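Local coordinates for C381 turret protein (Sulfolobus turreted icosahedral virus, PDB 4IND) that is a turret protein of an archaeal virus, its five-chain assembly probably forming part of each turret, each chain built from three jelly-roll domains in a row, at residues N322-F333 against W344-L354. Residues are numbered along the deposited sequence; the frame is centred on the assembly and turned at random.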
loop_
_atom_site.group_PDB
_atom_site.type_symbol
_atom_site.label_atom_id
_atom_site.label_comp_id
_atom_site.label_asym_id
_atom_site.label_seq_id
_atom_site.Cartn_x
_atom_site.Cartn_y
_atom_site.Cartn_z
ATOM N N ASN A 322 -27.744 -7.871 -6.275
ATOM C CA ASN A 322 -27.094 -8.949 -5.528
ATOM C C ASN A 322 -27.221 -8.739 -4.014
ATOM O O ASN A 322 -27.021 -9.657 -3.208
ATOM C CB ASN A 322 -25.625 -9.073 -5.949
ATOM C CG ASN A 322 -25.468 -9.519 -7.398
ATOM O OD1 ASN A 322 -26.312 -10.244 -7.931
ATOM N ND2 ASN A 322 -24.386 -9.081 -8.046
ATOM N N ARG A 323 -27.557 -7.515 -3.630
ATOM C CA ARG A 323 -27.764 -7.190 -2.227
ATOM C C ARG A 323 -29.253 -7.088 -1.899
ATOM O O ARG A 323 -29.696 -7.548 -0.842
ATOM C CB ARG A 323 -27.066 -5.877 -1.874
ATOM C CG ARG A 323 -27.446 -5.352 -0.508
ATOM C CD ARG A 323 -26.841 -3.992 -0.217
ATOM N NE ARG A 323 -27.122 -3.590 1.159
ATOM C CZ ARG A 323 -28.207 -2.919 1.538
ATOM N NH1 ARG A 323 -29.117 -2.560 0.641
ATOM N NH2 ARG A 323 -28.377 -2.602 2.815
ATOM N N SER A 324 -30.020 -6.499 -2.818
ATOM C CA SER A 324 -31.431 -6.223 -2.579
ATOM C C SER A 324 -32.238 -6.122 -3.875
ATOM O O SER A 324 -31.799 -5.492 -4.843
ATOM C CB SER A 324 -31.569 -4.916 -1.799
ATOM O OG SER A 324 -32.936 -4.591 -1.604
ATOM N N THR A 325 -33.422 -6.739 -3.886
ATOM C CA THR A 325 -34.324 -6.672 -5.040
ATOM C C THR A 325 -35.239 -5.463 -4.963
ATOM O O THR A 325 -36.008 -5.194 -5.891
ATOM C CB THR A 325 -35.209 -7.923 -5.150
ATOM O OG1 THR A 325 -35.835 -8.178 -3.885
ATOM C CG2 THR A 325 -34.377 -9.131 -5.566
ATOM N N THR A 326 -35.168 -4.744 -3.845
ATOM C CA THR A 326 -35.932 -3.514 -3.696
ATOM C C THR A 326 -35.111 -2.315 -4.188
ATOM O O THR A 326 -34.010 -2.046 -3.695
ATOM C CB THR A 326 -36.410 -3.310 -2.239
ATOM O OG1 THR A 326 -35.296 -2.976 -1.404
ATOM C CG2 THR A 326 -37.074 -4.579 -1.714
ATOM N N TYR A 327 -35.647 -1.619 -5.185
ATOM C CA TYR A 327 -34.982 -0.461 -5.746
ATOM C C TYR A 327 -35.159 0.741 -4.830
ATOM O O TYR A 327 -36.219 0.923 -4.235
ATOM C CB TYR A 327 -35.560 -0.142 -7.132
ATOM C CG TYR A 327 -35.138 -1.102 -8.224
ATOM C CD1 TYR A 327 -34.180 -0.745 -9.151
ATOM C CD2 TYR A 327 -35.695 -2.369 -8.321
ATOM C CE1 TYR A 327 -33.789 -1.612 -10.152
ATOM C CE2 TYR A 327 -35.305 -3.247 -9.321
ATOM C CZ TYR A 327 -34.351 -2.862 -10.230
ATOM O OH TYR A 327 -33.943 -3.717 -11.234
ATOM N N SER A 328 -34.128 1.570 -4.705
ATOM C CA SER A 328 -34.296 2.828 -3.982
ATOM C C SER A 328 -34.251 3.995 -4.946
ATOM O O SER A 328 -33.520 3.976 -5.940
ATOM C CB SER A 328 -33.265 2.985 -2.857
ATOM O OG SER A 328 -32.006 2.427 -3.208
ATOM N N THR A 329 -35.064 5.002 -4.658
ATOM C CA THR A 329 -35.100 6.215 -5.454
ATOM C C THR A 329 -33.784 6.952 -5.280
ATOM O O THR A 329 -33.363 7.201 -4.146
ATOM C CB THR A 329 -36.267 7.104 -5.024
ATOM O OG1 THR A 329 -37.499 6.396 -5.233
ATOM C CG2 THR A 329 -36.289 8.399 -5.822
ATOM N N VAL A 330 -33.120 7.269 -6.394
ATOM C CA VAL A 330 -31.851 8.012 -6.351
ATOM C C VAL A 330 -32.028 9.461 -6.845
ATOM O O VAL A 330 -31.183 10.326 -6.617
ATOM C CB VAL A 330 -30.740 7.316 -7.133
ATOM C CG1 VAL A 330 -30.310 6.026 -6.426
ATOM C CG2 VAL A 330 -31.189 7.027 -8.565
ATOM N N TRP A 331 -33.129 9.714 -7.540
ATOM C CA TRP A 331 -33.505 11.085 -7.892
ATOM C C TRP A 331 -34.975 11.161 -8.226
ATOM O O TRP A 331 -35.515 10.302 -8.929
ATOM C CB TRP A 331 -32.690 11.639 -9.064
ATOM C CG TRP A 331 -32.911 13.111 -9.219
ATOM C CD1 TRP A 331 -33.684 13.736 -10.167
ATOM C CD2 TRP A 331 -32.409 14.146 -8.367
ATOM N NE1 TRP A 331 -33.668 15.086 -9.962
ATOM C CE2 TRP A 331 -32.895 15.373 -8.857
ATOM C CE3 TRP A 331 -31.586 14.160 -7.231
ATOM C CZ2 TRP A 331 -32.588 16.608 -8.263
ATOM C CZ3 TRP A 331 -31.274 15.384 -6.637
ATOM C CH2 TRP A 331 -31.774 16.592 -7.157
ATOM N N ASP A 332 -35.630 12.193 -7.717
ATOM C CA ASP A 332 -37.032 12.409 -7.993
ATOM C C ASP A 332 -37.126 13.684 -8.825
ATOM O O ASP A 332 -36.848 14.776 -8.332
ATOM C CB ASP A 332 -37.809 12.540 -6.690
ATOM C CG ASP A 332 -39.299 12.680 -6.914
ATOM O OD1 ASP A 332 -39.701 13.228 -7.963
ATOM O OD2 ASP A 332 -40.073 12.239 -6.045
ATOM N N PHE A 333 -37.483 13.547 -10.099
ATOM C CA PHE A 333 -37.461 14.690 -11.010
ATOM C C PHE A 333 -38.585 15.686 -10.749
ATOM O O PHE A 333 -38.511 16.845 -11.163
ATOM C CB PHE A 333 -37.469 14.216 -12.468
ATOM C CG PHE A 333 -36.245 13.465 -12.846
ATOM C CD1 PHE A 333 -35.110 14.136 -13.274
ATOM C CD2 PHE A 333 -36.203 12.079 -12.747
ATOM C CE1 PHE A 333 -33.950 13.425 -13.614
ATOM C CE2 PHE A 333 -35.054 11.372 -13.086
ATOM C CZ PHE A 333 -33.928 12.042 -13.516
ATOM N N TRP A 344 -24.225 14.833 -7.475
ATOM C CA TRP A 344 -24.960 13.583 -7.601
ATOM C C TRP A 344 -24.103 12.567 -8.308
ATOM O O TRP A 344 -23.637 12.799 -9.423
ATOM C CB TRP A 344 -26.217 13.828 -8.415
ATOM C CG TRP A 344 -27.248 12.724 -8.439
ATOM C CD1 TRP A 344 -28.200 12.467 -7.492
ATOM C CD2 TRP A 344 -27.487 11.801 -9.511
ATOM N NE1 TRP A 344 -28.994 11.415 -7.898
ATOM C CE2 TRP A 344 -28.587 11.001 -9.151
ATOM C CE3 TRP A 344 -26.867 11.565 -10.749
ATOM C CZ2 TRP A 344 -29.076 9.975 -9.961
ATOM C CZ3 TRP A 344 -27.356 10.564 -11.569
ATOM C CH2 TRP A 344 -28.449 9.777 -11.171
ATOM N N ASP A 345 -23.907 11.436 -7.647
ATOM C CA ASP A 345 -23.007 10.395 -8.112
ATOM C C ASP A 345 -23.493 9.109 -7.438
ATOM O O ASP A 345 -23.489 9.010 -6.208
ATOM C CB ASP A 345 -21.578 10.758 -7.683
ATOM C CG ASP A 345 -20.559 9.696 -8.046
ATOM O OD1 ASP A 345 -20.641 9.146 -9.162
ATOM O OD2 ASP A 345 -19.665 9.420 -7.216
ATOM N N ILE A 346 -23.961 8.148 -8.230
ATOM C CA ILE A 346 -24.518 6.926 -7.663
ATOM C C ILE A 346 -23.580 5.770 -7.946
ATOM O O ILE A 346 -23.410 5.371 -9.110
ATOM C CB ILE A 346 -25.908 6.598 -8.249
ATOM C CG1 ILE A 346 -26.807 7.825 -8.228
ATOM C CG2 ILE A 346 -26.557 5.436 -7.484
ATOM C CD1 ILE A 346 -27.080 8.392 -6.829
ATOM N N ARG A 347 -22.987 5.214 -6.888
ATOM C CA ARG A 347 -22.034 4.130 -7.056
ATOM C C ARG A 347 -22.591 2.801 -6.587
ATOM O O ARG A 347 -23.627 2.747 -5.915
ATOM C CB ARG A 347 -20.742 4.425 -6.293
ATOM C CG ARG A 347 -20.498 5.895 -6.050
ATOM C CD ARG A 347 -19.016 6.207 -5.954
ATOM N NE ARG A 347 -18.300 5.327 -5.037
ATOM C CZ ARG A 347 -18.175 5.545 -3.731
ATOM N NH1 ARG A 347 -18.733 6.613 -3.173
ATOM N NH2 ARG A 347 -17.496 4.683 -2.984
ATOM N N GLU A 348 -21.891 1.734 -6.959
ATOM C CA GLU A 348 -22.182 0.380 -6.485
ATOM C C GLU A 348 -23.632 -0.038 -6.708
ATOM O O GLU A 348 -24.298 -0.501 -5.806
ATOM C CB GLU A 348 -21.786 0.217 -5.019
ATOM C CG GLU A 348 -20.287 0.110 -4.831
ATOM C CD GLU A 348 -19.907 -0.637 -3.584
ATOM O OE1 GLU A 348 -20.128 -1.874 -3.550
ATOM O OE2 GLU A 348 -19.399 0.019 -2.642
ATOM N N ILE A 349 -24.107 0.133 -7.936
ATOM C CA ILE A 349 -25.412 -0.380 -8.332
ATOM C C ILE A 349 -25.203 -1.191 -9.604
ATOM O O ILE A 349 -24.162 -1.068 -10.252
ATOM C CB ILE A 349 -26.370 0.772 -8.629
ATOM C CG1 ILE A 349 -25.695 1.738 -9.600
ATOM C CG2 ILE A 349 -26.729 1.498 -7.340
ATOM C CD1 ILE A 349 -26.635 2.630 -10.351
ATOM N N ASN A 350 -26.183 -2.000 -9.984
ATOM C CA ASN A 350 -26.051 -2.764 -11.227
ATOM C C ASN A 350 -27.367 -2.843 -11.977
ATOM O O ASN A 350 -27.488 -3.550 -12.979
ATOM C CB ASN A 350 -25.472 -4.168 -10.972
ATOM C CG ASN A 350 -26.246 -4.953 -9.938
ATOM O OD1 ASN A 350 -27.406 -4.662 -9.667
ATOM N ND2 ASN A 350 -25.592 -5.958 -9.337
ATOM N N SER A 351 -28.367 -2.124 -11.480
ATOM C CA SER A 351 -29.655 -2.059 -12.168
ATOM C C SER A 351 -30.335 -0.719 -11.930
ATOM O O SER A 351 -30.366 -0.223 -10.800
ATOM C CB SER A 351 -30.554 -3.209 -11.734
ATOM O OG SER A 351 -31.741 -3.219 -12.494
ATOM N N ILE A 352 -30.860 -0.137 -13.012
ATOM C CA ILE A 352 -31.504 1.178 -13.001
ATOM C C ILE A 352 -32.876 1.079 -13.652
ATOM O O ILE A 352 -33.011 0.471 -14.710
ATOM C CB ILE A 352 -30.726 2.186 -13.845
ATOM C CG1 ILE A 352 -29.260 2.188 -13.460
ATOM C CG2 ILE A 352 -31.323 3.583 -13.705
ATOM C CD1 ILE A 352 -29.026 2.612 -12.052
ATOM N N GLN A 353 -33.887 1.691 -13.040
ATOM C CA GLN A 353 -35.207 1.773 -13.662
ATOM C C GLN A 353 -35.829 3.154 -13.435
ATOM O O GLN A 353 -35.460 3.881 -12.507
ATOM C CB GLN A 353 -36.137 0.670 -13.137
ATOM C CG GLN A 353 -36.488 0.816 -11.659
ATOM C CD GLN A 353 -37.302 -0.349 -11.127
ATOM O OE1 GLN A 353 -37.289 -1.449 -11.693
ATOM N NE2 GLN A 353 -38.031 -0.109 -10.031
ATOM N N LEU A 354 -36.749 3.525 -14.315
ATOM C CA LEU A 354 -37.517 4.756 -14.164
ATOM C C LEU A 354 -38.959 4.399 -13.856
ATOM O O LEU A 354 -39.593 3.615 -14.579
ATOM C CB LEU A 354 -37.473 5.584 -15.442
ATOM C CG LEU A 354 -38.154 6.950 -15.363
ATOM C CD1 LEU A 354 -37.353 7.895 -14.483
ATOM C CD2 LEU A 354 -38.316 7.536 -16.751
#
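Trp344 donates its indole N-H to the backbone carbonyl of Val330, NE1 to O 2.8 Å and nearly straight at 173°; the oxygen lies in the plane of the indole, although the donor stands well above the carbonyl plane. That bond satisfies the pyrrole nitrogen of buried Trp344 and ties it to the corner of the chain at Val330, where Val330 and Trp331 form a classic beta bulge opposite Leu316. Trp331 turns an edge of its six-membered ring to the face of the Trp344 five-membered ring in an offset edge-to-face pair, planes close to perpendicular; its own NE1 is bonded to the O of Gly337. Val330 fills the angle between two partners, CB 3.8 Å from Ile346 CD1 and CG2 3.9 Å from Trp344 CZ2. These contacts span the sandwich of the third jelly roll: 328-332 and 346-349 are the outermost strands, within this chain, of its two facing four-stranded sheets, Thr329 bonding through its backbone to a neighbouring subunit, and the chain passes from one sheet to the other between 346-349 and 351-358. Just before 328-332, Tyr327 reaches across its own sheet to Ser351 on strand 351-358, OH to OG 2.6 Å in the ring plane, a hydrogen bond in which either hydroxyl may be the donor. Over one face of that ring lies the amide of Gln353, stacked with planes 6° apart and OE1 above the centre; CG between the backbone N and the carbonyl carbon (chi1 66°), with the chain extended beyond it, lays it there, and CG makes a CH-pi contact 4.1 Å from the ring centroid. The NE2 of Gln353 is bonded to Gln317 OE1. Farther along, Asn322 ND2 and Asn350 ND2 come within 3.6 Å, their amide planes almost perpendicular; Asn322 ND2 is bonded to Leu380 O and Glu379 OE1, its OD1 to Gln291 NE2, and Asn350 OD1 accepts from Leu321 N.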